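Local structure of beta-ketoacyl-[acyl-carrier-protein] synthase III (Pseudomonas aeruginosa, 2X3E) at residues 136-144 and 279-287; 240-248 and 260-270. The protein probably catalyses the condensation that initiates fatty acid synthesis, joining acetyl-CoA to malonyl-ACP to form 3-oxobutanoyl-ACP with release of carbon dioxide. The protein carries 1 engineered substitution. One frame throughout, in Å; residues are numbered along the deposited sequence.

Contact 1: 136-144 and 279-287; sequences LVGVDTFSH and GNTVAASIP
V282 meets D140 and F142 with different branches: chi1 of -168° sets CG1 opposite the backbone N, toward the carboxylate, and swings CG2 round beside that N, over the phenyl ring. V282 CG2 stands almost on the ring normal, 3.5 Å from the F142 centroid and 6° off the perpendicular, a textbook CH-pi contact over the face. V282 CG1 lies 3.2 Å from D140 OD2. Through its anti lone pair, D140 OD2 also accepts from A283 N at 3.1 Å and 158°. The other oxygen of D140 accepts from S81 N and hydrogen-bonds to T80 and T82, so both ends of the carboxylate are tied to backbone or hydroxyl groups in this buried place. Two residues earlier in the strand the backbones come close at G138, whose CA comes to 3.5 Å from A283 O, a CA-H...O contact, and G138 O faces A284 CB at 3.3 Å. V282, with positive phi, is the second residue of a turn, T281 to A284, close to type II' and closed by A284 N to T281 O. Overlapping it, N280 OD1 accepts from V282 N at 2.9 Å, an Asx turn. N280 and H250 are predicted catalytic residues, and V282 also neighbours A112, an engineered residue at the third predicted position, so the contact belongs to the active-site wall of a thiolase-fold ketoacyl synthase.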
ATOM      1  N   LEU A 136      -5.526   4.926  10.726  1.00 12.86           N
ATOM      2  CA  LEU A 136      -4.401   4.097  10.305  1.00 12.38           C
ATOM      3  C   LEU A 136      -4.379   2.870  11.204  1.00 12.71           C
ATOM      4  O   LEU A 136      -4.323   2.999  12.426  1.00 12.13           O
ATOM      5  CB  LEU A 136      -3.076   4.844  10.432  1.00 12.56           C
ATOM      6  CG  LEU A 136      -1.821   3.988  10.215  1.00 12.58           C
ATOM      7  CD1 LEU A 136      -1.778   3.472   8.785  1.00 11.49           C
ATOM      8  CD2 LEU A 136      -0.568   4.801  10.552  1.00 13.32           C
ATOM      9  N   VAL A 137      -4.439   1.684  10.600  1.00 12.61           N
ATOM     10  CA  VAL A 137      -4.363   0.437  11.351  1.00 12.85           C
ATOM     11  C   VAL A 137      -3.113  -0.327  10.951  1.00 13.02           C
ATOM     12  O   VAL A 137      -2.951  -0.686   9.784  1.00 13.37           O
ATOM     13  CB  VAL A 137      -5.579  -0.479  11.092  1.00 12.96           C
ATOM     14  CG1 VAL A 137      -5.522  -1.718  12.003  1.00 12.82           C
ATOM     15  CG2 VAL A 137      -6.893   0.279  11.286  1.00 12.80           C
ATOM     16  N   GLY A 138      -2.222  -0.532  11.914  1.00 12.87           N
ATOM     17  CA  GLY A 138      -1.121  -1.479  11.767  1.00 13.40           C
ATOM     18  C   GLY A 138      -1.628  -2.848  12.173  1.00 13.58           C
ATOM     19  O   GLY A 138      -2.022  -3.041  13.314  1.00 14.34           O
ATOM     20  N   VAL A 139      -1.652  -3.786  11.230  1.00 13.64           N
ATOM     21  CA  VAL A 139      -2.183  -5.123  11.484  1.00 13.72           C
ATOM     22  C   VAL A 139      -1.396  -6.169  10.715  1.00 14.14           C
ATOM     23  O   VAL A 139      -1.088  -5.983   9.540  1.00 14.13           O
ATOM     24  CB  VAL A 139      -3.683  -5.229  11.093  1.00 13.81           C
ATOM     25  CG1 VAL A 139      -3.923  -4.800   9.627  1.00 12.90           C
ATOM     26  CG2 VAL A 139      -4.213  -6.641  11.347  1.00 13.84           C
ATOM     27  N   ASP A 140      -1.078  -7.269  11.383  1.00 14.57           N
ATOM     28  CA  ASP A 140      -0.477  -8.409  10.720  1.00 14.69           C
ATOM     29  C   ASP A 140      -0.847  -9.704  11.439  1.00 15.38           C
ATOM     30  O   ASP A 140      -0.994  -9.731  12.667  1.00 15.60           O
ATOM     31  CB  ASP A 140       1.049  -8.240  10.623  1.00 14.80           C
ATOM     32  CG  ASP A 140       1.494  -7.602   9.306  1.00 14.40           C
ATOM     33  OD1 ASP A 140       1.074  -8.082   8.237  1.00 15.49           O
ATOM     34  OD2 ASP A 140       2.286  -6.630   9.332  1.00 12.72           O
ATOM     35  N   THR A 141      -1.022 -10.759  10.650  1.00 15.48           N
ATOM     36  CA  THR A 141      -1.306 -12.098  11.149  1.00 16.11           C
ATOM     37  C   THR A 141      -0.234 -13.062  10.628  1.00 16.59           C
ATOM     38  O   THR A 141      -0.527 -14.057   9.943  1.00 17.18           O
ATOM     39  CB  THR A 141      -2.704 -12.575  10.725  1.00 16.39           C
ATOM     40  OG1 THR A 141      -2.878 -12.356   9.319  1.00 15.17           O
ATOM     41  CG2 THR A 141      -3.789 -11.823  11.500  1.00 15.95           C
ATOM     42  N   PHE A 142       1.013 -12.756  10.972  1.00 16.42           N
ATOM     43  CA  PHE A 142       2.160 -13.550  10.529  1.00 16.98           C
ATOM     44  C   PHE A 142       2.090 -15.025  10.898  1.00 17.88           C
ATOM     45  O   PHE A 142       2.670 -15.846  10.193  1.00 18.08           O
ATOM     46  CB  PHE A 142       3.479 -12.956  11.045  1.00 16.70           C
ATOM     47  CG  PHE A 142       4.196 -12.106  10.037  1.00 16.03           C
ATOM     48  CD1 PHE A 142       3.525 -11.109   9.349  1.00 15.21           C
ATOM     49  CD2 PHE A 142       5.548 -12.302   9.774  1.00 16.17           C
ATOM     50  CE1 PHE A 142       4.183 -10.320   8.420  1.00 16.08           C
ATOM     51  CE2 PHE A 142       6.210 -11.517   8.845  1.00 15.93           C
ATOM     52  CZ  PHE A 142       5.523 -10.521   8.167  1.00 15.88           C
ATOM     53  N   SER A 143       1.397 -15.373  11.981  1.00 18.76           N
ATOM     54  CA  SER A 143       1.277 -16.790  12.367  1.00 19.88           C
ATOM     55  C   SER A 143       0.725 -17.652  11.231  1.00 20.59           C
ATOM     56  O   SER A 143       1.090 -18.820  11.114  1.00 21.41           O
ATOM     57  CB  SER A 143       0.419 -16.974  13.623  1.00 20.18           C
ATOM     58  OG  SER A 143      -0.963 -16.856  13.331  1.00 20.11           O
ATOM     59  N   HIS A 144      -0.139 -17.084  10.388  1.00 20.51           N
ATOM     60  CA  HIS A 144      -0.668 -17.832   9.239  1.00 21.22           C
ATOM     61  C   HIS A 144       0.424 -18.192   8.237  1.00 21.14           C
ATOM     62  O   HIS A 144       0.258 -19.125   7.458  1.00 21.76           O
ATOM     63  CB  HIS A 144      -1.760 -17.046   8.505  1.00 21.04           C
ATOM     64  CG  HIS A 144      -3.001 -16.838   9.312  1.00 22.69           C
ATOM     65  ND1 HIS A 144      -3.705 -15.654   9.297  1.00 23.64           N
ATOM     66  CD2 HIS A 144      -3.666 -17.660  10.158  1.00 24.05           C
ATOM     67  CE1 HIS A 144      -4.750 -15.754  10.098  1.00 23.29           C
ATOM     68  NE2 HIS A 144      -4.748 -16.961  10.635  1.00 25.13           N
ATOM     69  N   GLY A 279       4.655 -10.872  21.685  1.00 19.85           N
ATOM     70  CA  GLY A 279       5.608 -11.233  20.644  1.00 19.44           C
ATOM     71  C   GLY A 279       5.770 -10.132  19.612  1.00 18.23           C
ATOM     72  O   GLY A 279       5.415  -8.979  19.857  1.00 17.92           O
ATOM     73  N   ASN A 280       6.319 -10.505  18.461  1.00 17.69           N
ATOM     74  CA  ASN A 280       6.585  -9.589  17.358  1.00 16.66           C
ATOM     75  C   ASN A 280       5.391  -9.636  16.417  1.00 15.88           C
ATOM     76  O   ASN A 280       5.166 -10.646  15.755  1.00 16.04           O
ATOM     77  CB  ASN A 280       7.873 -10.017  16.642  1.00 16.91           C
ATOM     78  CG  ASN A 280       8.211  -9.151  15.436  1.00 16.64           C
ATOM     79  OD1 ASN A 280       7.344  -8.520  14.843  1.00 14.66           O
ATOM     80  ND2 ASN A 280       9.486  -9.147  15.055  1.00 17.50           N
ATOM     81  N   THR A 281       4.618  -8.552  16.384  1.00 14.98           N
ATOM     82  CA  THR A 281       3.389  -8.484  15.593  1.00 14.68           C
ATOM     83  C   THR A 281       3.543  -7.622  14.327  1.00 14.35           C
ATOM     84  O   THR A 281       2.544  -7.206  13.728  1.00 14.58           O
ATOM     85  CB  THR A 281       2.223  -7.952  16.450  1.00 14.73           C
ATOM     86  OG1 THR A 281       2.539  -6.645  16.943  1.00 14.15           O
ATOM     87  CG2 THR A 281       1.949  -8.881  17.631  1.00 13.87           C
ATOM     88  N   VAL A 282       4.791  -7.375  13.916  1.00 14.18           N
ATOM     89  CA  VAL A 282       5.093  -6.696  12.639  1.00 13.90           C
ATOM     90  C   VAL A 282       4.423  -5.312  12.574  1.00 13.45           C
ATOM     91  O   VAL A 282       4.688  -4.489  13.448  1.00 13.94           O
ATOM     92  CB  VAL A 282       4.778  -7.611  11.419  1.00 14.08           C
ATOM     93  CG1 VAL A 282       5.366  -7.035  10.134  1.00 13.42           C
ATOM     94  CG2 VAL A 282       5.340  -8.999  11.643  1.00 14.26           C
ATOM     95  N   ALA A 283       3.548  -5.036  11.607  1.00 13.74           N
ATOM     96  CA  ALA A 283       3.001  -3.676  11.469  1.00 13.45           C
ATOM     97  C   ALA A 283       2.205  -3.220  12.707  1.00 13.38           C
ATOM     98  O   ALA A 283       2.122  -2.025  12.983  1.00 13.49           O
ATOM     99  CB  ALA A 283       2.153  -3.542  10.175  1.00 13.78           C
ATOM    100  N   ALA A 284       1.654  -4.170  13.461  1.00 13.85           N
ATOM    101  CA  ALA A 284       0.903  -3.864  14.688  1.00 13.82           C
ATOM    102  C   ALA A 284       1.771  -3.513  15.908  1.00 13.92           C
ATOM    103  O   ALA A 284       1.245  -3.041  16.923  1.00 13.92           O
ATOM    104  CB  ALA A 284      -0.014  -5.035  15.040  1.00 14.14           C
ATOM    105  N   SER A 285       3.085  -3.731  15.825  1.00 13.99           N
ATOM    106  CA  SER A 285       3.927  -3.741  17.031  1.00 14.14           C
ATOM    107  C   SER A 285       3.974  -2.397  17.754  1.00 14.08           C
ATOM    108  O   SER A 285       3.841  -2.343  18.983  1.00 14.52           O
ATOM    109  CB  SER A 285       5.345  -4.225  16.704  1.00 13.93           C
ATOM    110  OG  SER A 285       6.056  -3.292  15.909  1.00 14.49           O
ATOM    111  N   ILE A 286       4.151  -1.320  16.994  1.00 13.96           N
ATOM    112  CA  ILE A 286       4.215   0.024  17.572  1.00 13.68           C
ATOM    113  C   ILE A 286       2.881   0.449  18.212  1.00 13.88           C
ATOM    114  O   ILE A 286       2.863   0.842  19.374  1.00 14.10           O
ATOM    115  CB  ILE A 286       4.688   1.068  16.541  1.00 13.60           C
ATOM    116  CG1 ILE A 286       6.137   0.781  16.140  1.00 13.80           C
ATOM    117  CG2 ILE A 286       4.560   2.487  17.116  1.00 13.24           C
ATOM    118  CD1 ILE A 286       6.666   1.705  15.045  1.00 12.38           C
ATOM    119  N   PRO A 287       1.754   0.339  17.484  1.00 13.42           N
ATOM    120  CA  PRO A 287       0.521   0.747  18.180  1.00 13.89           C
ATOM    121  C   PRO A 287       0.091  -0.199  19.323  1.00 13.90           C
ATOM    122  O   PRO A 287      -0.534   0.248  20.289  1.00 14.32           O
ATOM    123  CB  PRO A 287      -0.516   0.802  17.057  1.00 13.82           C
ATOM    124  CG  PRO A 287       0.022  -0.118  15.991  1.00 13.30           C
ATOM    125  CD  PRO A 287       1.514   0.059  16.059  1.00 13.52           C
TER

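Contact 2: 240-248 and 260-270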
ATOM      1  N   GLN A 240      17.877  16.332  22.053  1.00 23.42           N
ATOM      2  CA  GLN A 240      18.954  15.421  22.414  1.00 24.17           C
ATOM      3  C   GLN A 240      18.305  14.107  22.825  1.00 23.08           C
ATOM      4  O   GLN A 240      17.106  14.069  23.114  1.00 21.89           O
ATOM      5  CB  GLN A 240      19.767  15.978  23.578  1.00 26.12           C
ATOM      6  CG  GLN A 240      20.485  17.285  23.287  1.00 29.49           C
ATOM      7  CD  GLN A 240      21.244  17.809  24.497  1.00 34.11           C
ATOM      8  OE1 GLN A 240      21.750  17.034  25.312  1.00 37.57           O
ATOM      9  NE2 GLN A 240      21.334  19.130  24.616  1.00 37.15           N
ATOM     10  N   ALA A 241      19.084  13.033  22.869  1.00 23.27           N
ATOM     11  CA  ALA A 241      18.555  11.743  23.316  1.00 22.82           C
ATOM     12  C   ALA A 241      17.932  11.866  24.709  1.00 23.36           C
ATOM     13  O   ALA A 241      16.871  11.306  24.959  1.00 22.99           O
ATOM     14  CB  ALA A 241      19.638  10.673  23.308  1.00 23.26           C
ATOM     15  N   SER A 242      18.582  12.624  25.595  1.00 24.64           N
ATOM     16  CA  SER A 242      18.083  12.839  26.961  1.00 25.55           C
ATOM     17  C   SER A 242      16.724  13.554  27.029  1.00 24.99           C
ATOM     18  O   SER A 242      16.040  13.460  28.045  1.00 24.87           O
ATOM     19  CB  SER A 242      19.111  13.605  27.803  1.00 27.42           C
ATOM     20  OG  SER A 242      19.361  14.899  27.275  1.00 27.99           O
ATOM     21  N   ASP A 243      16.346  14.268  25.963  1.00 24.09           N
ATOM     22  CA  ASP A 243      15.051  14.968  25.908  1.00 23.99           C
ATOM     23  C   ASP A 243      13.885  14.026  25.618  1.00 22.90           C
ATOM     24  O   ASP A 243      12.726  14.396  25.821  1.00 23.01           O
ATOM     25  CB  ASP A 243      15.052  16.050  24.823  1.00 23.80           C
ATOM     26  CG  ASP A 243      15.963  17.217  25.137  1.00 25.77           C
ATOM     27  OD1 ASP A 243      16.068  17.622  26.317  1.00 26.56           O
ATOM     28  OD2 ASP A 243      16.553  17.756  24.175  1.00 25.69           O
ATOM     29  N   LEU A 244      14.187  12.831  25.118  1.00 21.95           N
ATOM     30  CA  LEU A 244      13.160  11.836  24.807  1.00 21.39           C
ATOM     31  C   LEU A 244      12.556  11.253  26.080  1.00 21.83           C
ATOM     32  O   LEU A 244      13.284  10.759  26.943  1.00 23.34           O
ATOM     33  CB  LEU A 244      13.745  10.671  23.999  1.00 21.09           C
ATOM     34  CG  LEU A 244      13.523  10.532  22.507  1.00 21.17           C
ATOM     35  CD1 LEU A 244      14.056   9.164  22.083  1.00 20.61           C
ATOM     36  CD2 LEU A 244      12.053  10.691  22.126  1.00 19.88           C
ATOM     37  N   HIS A 245      11.234  11.308  26.195  1.00 20.99           N
ATOM     38  CA  HIS A 245      10.530  10.648  27.288  1.00 21.33           C
ATOM     39  C   HIS A 245      10.182   9.212  26.909  1.00 19.97           C
ATOM     40  O   HIS A 245      10.243   8.316  27.751  1.00 19.67           O
ATOM     41  CB  HIS A 245       9.239  11.394  27.649  1.00 22.24           C
ATOM     42  CG  HIS A 245       9.465  12.709  28.328  1.00 24.30           C
ATOM     43  ND1 HIS A 245       9.550  13.899  27.637  1.00 25.27           N
ATOM     44  CD2 HIS A 245       9.607  13.022  29.637  1.00 27.44           C
ATOM     45  CE1 HIS A 245       9.744  14.888  28.489  1.00 27.29           C
ATOM     46  NE2 HIS A 245       9.782  14.384  29.712  1.00 28.35           N
ATOM     47  N   HIS A 246       9.802   9.014  25.647  1.00 18.18           N
ATOM     48  CA  HIS A 246       9.282   7.728  25.173  1.00 17.48           C
ATOM     49  C   HIS A 246       9.848   7.333  23.818  1.00 16.31           C
ATOM     50  O   HIS A 246       9.708   8.061  22.835  1.00 16.40           O
ATOM     51  CB  HIS A 246       7.757   7.773  25.065  1.00 17.58           C
ATOM     52  CG  HIS A 246       7.085   8.332  26.277  1.00 18.08           C
ATOM     53  ND1 HIS A 246       7.122   7.704  27.501  1.00 18.46           N
ATOM     54  CD2 HIS A 246       6.351   9.457  26.449  1.00 18.69           C
ATOM     55  CE1 HIS A 246       6.454   8.426  28.383  1.00 19.99           C
ATOM     56  NE2 HIS A 246       5.973   9.493  27.769  1.00 19.20           N
ATOM     57  N   LEU A 247      10.486   6.172  23.776  1.00 16.00           N
ATOM     58  CA  LEU A 247      10.906   5.555  22.532  1.00 15.05           C
ATOM     59  C   LEU A 247      10.055   4.305  22.327  1.00 14.82           C
ATOM     60  O   LEU A 247      10.046   3.409  23.182  1.00 15.57           O
ATOM     61  CB  LEU A 247      12.380   5.171  22.589  1.00 15.24           C
ATOM     62  CG  LEU A 247      12.967   4.578  21.302  1.00 14.93           C
ATOM     63  CD1 LEU A 247      12.806   5.528  20.124  1.00 14.43           C
ATOM     64  CD2 LEU A 247      14.440   4.222  21.528  1.00 15.82           C
ATOM     65  N   VAL A 248       9.334   4.260  21.214  1.00 14.34           N
ATOM     66  CA  VAL A 248       8.450   3.140  20.897  1.00 14.46           C
ATOM     67  C   VAL A 248       8.917   2.490  19.594  1.00 14.35           C
ATOM     68  O   VAL A 248       8.502   2.881  18.505  1.00 14.39           O
ATOM     69  CB  VAL A 248       6.980   3.572  20.760  1.00 14.30           C
ATOM     70  CG1 VAL A 248       6.089   2.341  20.732  1.00 13.87           C
ATOM     71  CG2 VAL A 248       6.583   4.482  21.902  1.00 15.06           C
ATOM     72  N   VAL A 260      18.980  -0.808  21.184  1.00 17.68           N
ATOM     73  CA  VAL A 260      18.711   0.486  20.563  1.00 17.09           C
ATOM     74  C   VAL A 260      18.928   1.627  21.576  1.00 17.25           C
ATOM     75  O   VAL A 260      19.597   2.612  21.261  1.00 17.46           O
ATOM     76  CB  VAL A 260      17.300   0.541  19.936  1.00 16.75           C
ATOM     77  CG1 VAL A 260      16.944   1.966  19.513  1.00 16.45           C
ATOM     78  CG2 VAL A 260      17.230  -0.400  18.738  1.00 16.58           C
ATOM     79  N   ALA A 261      18.385   1.481  22.787  1.00 17.20           N
ATOM     80  CA  ALA A 261      18.622   2.447  23.866  1.00 17.59           C
ATOM     81  C   ALA A 261      20.119   2.640  24.144  1.00 18.20           C
ATOM     82  O   ALA A 261      20.600   3.776  24.264  1.00 19.15           O
ATOM     83  CB  ALA A 261      17.898   2.012  25.148  1.00 17.22           C
ATOM     84  N   ASP A 262      20.838   1.527  24.246  1.00 18.51           N
ATOM     85  CA  ASP A 262      22.289   1.536  24.459  1.00 19.20           C
ATOM     86  C   ASP A 262      22.993   2.430  23.436  1.00 19.28           C
ATOM     87  O   ASP A 262      23.806   3.276  23.808  1.00 19.69           O
ATOM     88  CB  ASP A 262      22.844   0.107  24.396  1.00 19.45           C
ATOM     89  CG  ASP A 262      24.359   0.048  24.532  1.00 20.83           C
ATOM     90  OD1 ASP A 262      24.916   0.719  25.425  1.00 20.09           O
ATOM     91  OD2 ASP A 262      24.993  -0.676  23.738  1.00 21.66           O
ATOM     92  N   GLN A 263      22.685   2.247  22.157  1.00 18.89           N
ATOM     93  CA  GLN A 263      23.328   3.049  21.101  1.00 19.23           C
ATOM     94  C   GLN A 263      23.077   4.545  21.264  1.00 19.20           C
ATOM     95  O   GLN A 263      23.950   5.360  20.948  1.00 19.17           O
ATOM     96  CB  GLN A 263      22.863   2.617  19.705  1.00 19.20           C
ATOM     97  CG  GLN A 263      23.379   1.262  19.263  1.00 20.43           C
ATOM     98  CD  GLN A 263      24.887   1.212  19.109  1.00 23.18           C
ATOM     99  OE1 GLN A 263      25.503   2.134  18.570  1.00 25.91           O
ATOM    100  NE2 GLN A 263      25.493   0.122  19.571  1.00 25.71           N
ATOM    101  N   LEU A 264      21.884   4.891  21.749  1.00 18.46           N
ATOM    102  CA  LEU A 264      21.487   6.286  21.944  1.00 18.89           C
ATOM    103  C   LEU A 264      21.873   6.835  23.314  1.00 19.24           C
ATOM    104  O   LEU A 264      21.614   7.999  23.589  1.00 20.14           O
ATOM    105  CB  LEU A 264      19.963   6.427  21.779  1.00 18.03           C
ATOM    106  CG  LEU A 264      19.338   6.107  20.418  1.00 18.31           C
ATOM    107  CD1 LEU A 264      17.847   5.851  20.551  1.00 17.63           C
ATOM    108  CD2 LEU A 264      19.596   7.235  19.433  1.00 19.62           C
ATOM    109  N   ASP A 265      22.496   6.011  24.161  1.00 19.74           N
ATOM    110  CA  ASP A 265      22.770   6.385  25.555  0.50 20.29           C
ATOM    111  C   ASP A 265      21.481   6.865  26.231  1.00 19.85           C
ATOM    112  O   ASP A 265      21.486   7.839  26.994  1.00 19.93           O
ATOM    113  CB  ASP A 265      23.867   7.464  25.649  0.50 21.31           C
ATOM    114  CG  ASP A 265      25.261   6.907  25.438  0.50 22.47           C
ATOM    115  OD1 ASP A 265      25.559   5.821  25.975  0.50 24.01           O
ATOM    116  OD2 ASP A 265      26.068   7.572  24.753  0.50 23.11           O
ATOM    117  N   LEU A 266      20.380   6.168  25.938  1.00 19.08           N
ATOM    118  CA  LEU A 266      19.058   6.458  26.484  1.00 18.67           C
ATOM    119  C   LEU A 266      18.734   5.406  27.543  1.00 18.69           C
ATOM    120  O   LEU A 266      19.009   4.228  27.338  1.00 18.72           O
ATOM    121  CB  LEU A 266      18.013   6.378  25.372  1.00 17.76           C
ATOM    122  CG  LEU A 266      16.590   6.804  25.721  1.00 18.09           C
ATOM    123  CD1 LEU A 266      16.485   8.328  25.741  1.00 18.02           C
ATOM    124  CD2 LEU A 266      15.594   6.215  24.730  1.00 16.50           C
ATOM    125  N   PRO A 267      18.149   5.820  28.679  1.00 19.31           N
ATOM    126  CA  PRO A 267      17.751   4.827  29.677  1.00 19.75           C
ATOM    127  C   PRO A 267      16.761   3.810  29.110  1.00 19.44           C
ATOM    128  O   PRO A 267      15.764   4.194  28.480  1.00 18.75           O
ATOM    129  CB  PRO A 267      17.102   5.671  30.781  1.00 20.27           C
ATOM    130  CG  PRO A 267      17.697   7.017  30.627  1.00 20.50           C
ATOM    131  CD  PRO A 267      17.944   7.197  29.159  1.00 19.85           C
ATOM    132  N   VAL A 268      17.049   2.527  29.320  1.00 20.00           N
ATOM    133  CA  VAL A 268      16.236   1.445  28.762  1.00 20.04           C
ATOM    134  C   VAL A 268      14.773   1.517  29.221  1.00 20.26           C
ATOM    135  O   VAL A 268      13.872   1.171  28.455  1.00 20.02           O
ATOM    136  CB  VAL A 268      16.840   0.051  29.090  1.00 20.44           C
ATOM    137  CG1 VAL A 268      15.859  -1.078  28.765  1.00 20.80           C
ATOM    138  CG2 VAL A 268      18.143  -0.151  28.333  1.00 19.67           C
ATOM    139  N   GLU A 269      14.548   1.988  30.448  1.00 21.29           N
ATOM    140  CA  GLU A 269      13.199   2.131  31.002  1.00 21.90           C
ATOM    141  C   GLU A 269      12.298   3.047  30.163  1.00 21.21           C
ATOM    142  O   GLU A 269      11.074   2.947  30.244  1.00 21.31           O
ATOM    143  CB  GLU A 269      13.256   2.644  32.448  1.00 23.25           C
ATOM    144  CG  GLU A 269      13.687   4.101  32.567  1.00 25.16           C
ATOM    145  CD  GLU A 269      14.163   4.484  33.947  1.00 29.12           C
ATOM    146  OE1 GLU A 269      13.857   3.761  34.925  1.00 31.17           O
ATOM    147  OE2 GLU A 269      14.842   5.525  34.053  1.00 31.06           O
ATOM    148  N   ARG A 270      12.901   3.932  29.371  1.00 20.67           N
ATOM    149  CA  ARG A 270      12.150   4.819  28.485  1.00 20.17           C
ATOM    150  C   ARG A 270      11.678   4.138  27.199  1.00 19.31           C
ATOM    151  O   ARG A 270      10.877   4.711  26.458  1.00 19.12           O
ATOM    152  CB  ARG A 270      12.981   6.046  28.130  1.00 20.26           C
ATOM    153  CG  ARG A 270      13.350   6.871  29.331  1.00 20.92           C
ATOM    154  CD  ARG A 270      13.947   8.186  28.925  1.00 21.50           C
ATOM    155  NE  ARG A 270      14.607   8.848  30.047  1.00 21.84           N
ATOM    156  CZ  ARG A 270      15.223  10.025  29.970  1.00 23.02           C
ATOM    157  NH1 ARG A 270      15.260  10.694  28.822  1.00 22.42           N
ATOM    158  NH2 ARG A 270      15.801  10.538  31.048  1.00 23.32           N
TER
HETATM  159  O   HOH W   1      17.179  12.922  31.217  1.00  7.19           O
HETATM  160  O   HOH W   2       8.493   5.242  28.131  1.00  9.51           O
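R270 and the backbone of 242-247 supply the polar part of this contact. The extended R270 side chain runs past the H245 carbonyl, and R270 NH1 serves two backbone acceptors, S242 O at 3.0 Å and L244 O at 2.7 Å. The two bonds differ in character. S242 O sits nearly in the guanidinium plane, yet NH1 stands well above that carbonyl's own plane; L244 O is tilted from the guanidinium plane, and the N-H...O angle to it is only 135°. Together they tie the arginine to the exit of the 3-10 turn at 241-243. The main chain of R270 contributes too: its O accepts L247 N at 3.1 Å, almost straight at 174°. L247 is also backbone-bonded to V272, and one residue bonding to both neighbours of its opposite number is the pattern of parallel strands. After helix 254-264 the chain thus returns alongside strand 246-249, as in a beta-alpha-beta crossover.

Water adds a second layer. One molecule accepts from R270 NH2, with a weak link to S242 O, and another joins R270 O to H246 ND1, while the far nitrogen of that ring takes R300 N.

Apolar contacts make up the rest. L247 places CG anti to its N, chi1 -177°, which carries CD2 into a cluster where V260 CG1, L264 CD1 and L266 CD2 each come within 3.9 Å. V260 crosses it at about a right angle, whereas L264 meets it tip to tip. The other branch of L266, CD1, presses on A241 O at 3.1 Å and touches L244 CB. Beside it, A241 CB meets L264 O at 3.3 Å, where a Schellman motif with positive phi at D265 ends the helix.

In the fold
Contact 2 is nested inside the loop closed by contact 1: the chain passes 136-144, then 240-248 and 260-270, and reaches 279-287 afterwards. Their centres lie 23 Å apart, contact 1 near the middle of the subunit and contact 2 toward its periphery. Strand 133-140 belongs to the five-stranded sheet, strand 246-249 to the second sheet. Helix 285-295 bridges them, since the 3-10 turn leading into it, 283-284, packs on strand 133-140 while I286 O touches V248 CG1 at 3.8 Å. This is the layered thiolase fold, with helices buried between two sheets, and it brings the loops bearing H250 and N280 together at the predicted active site.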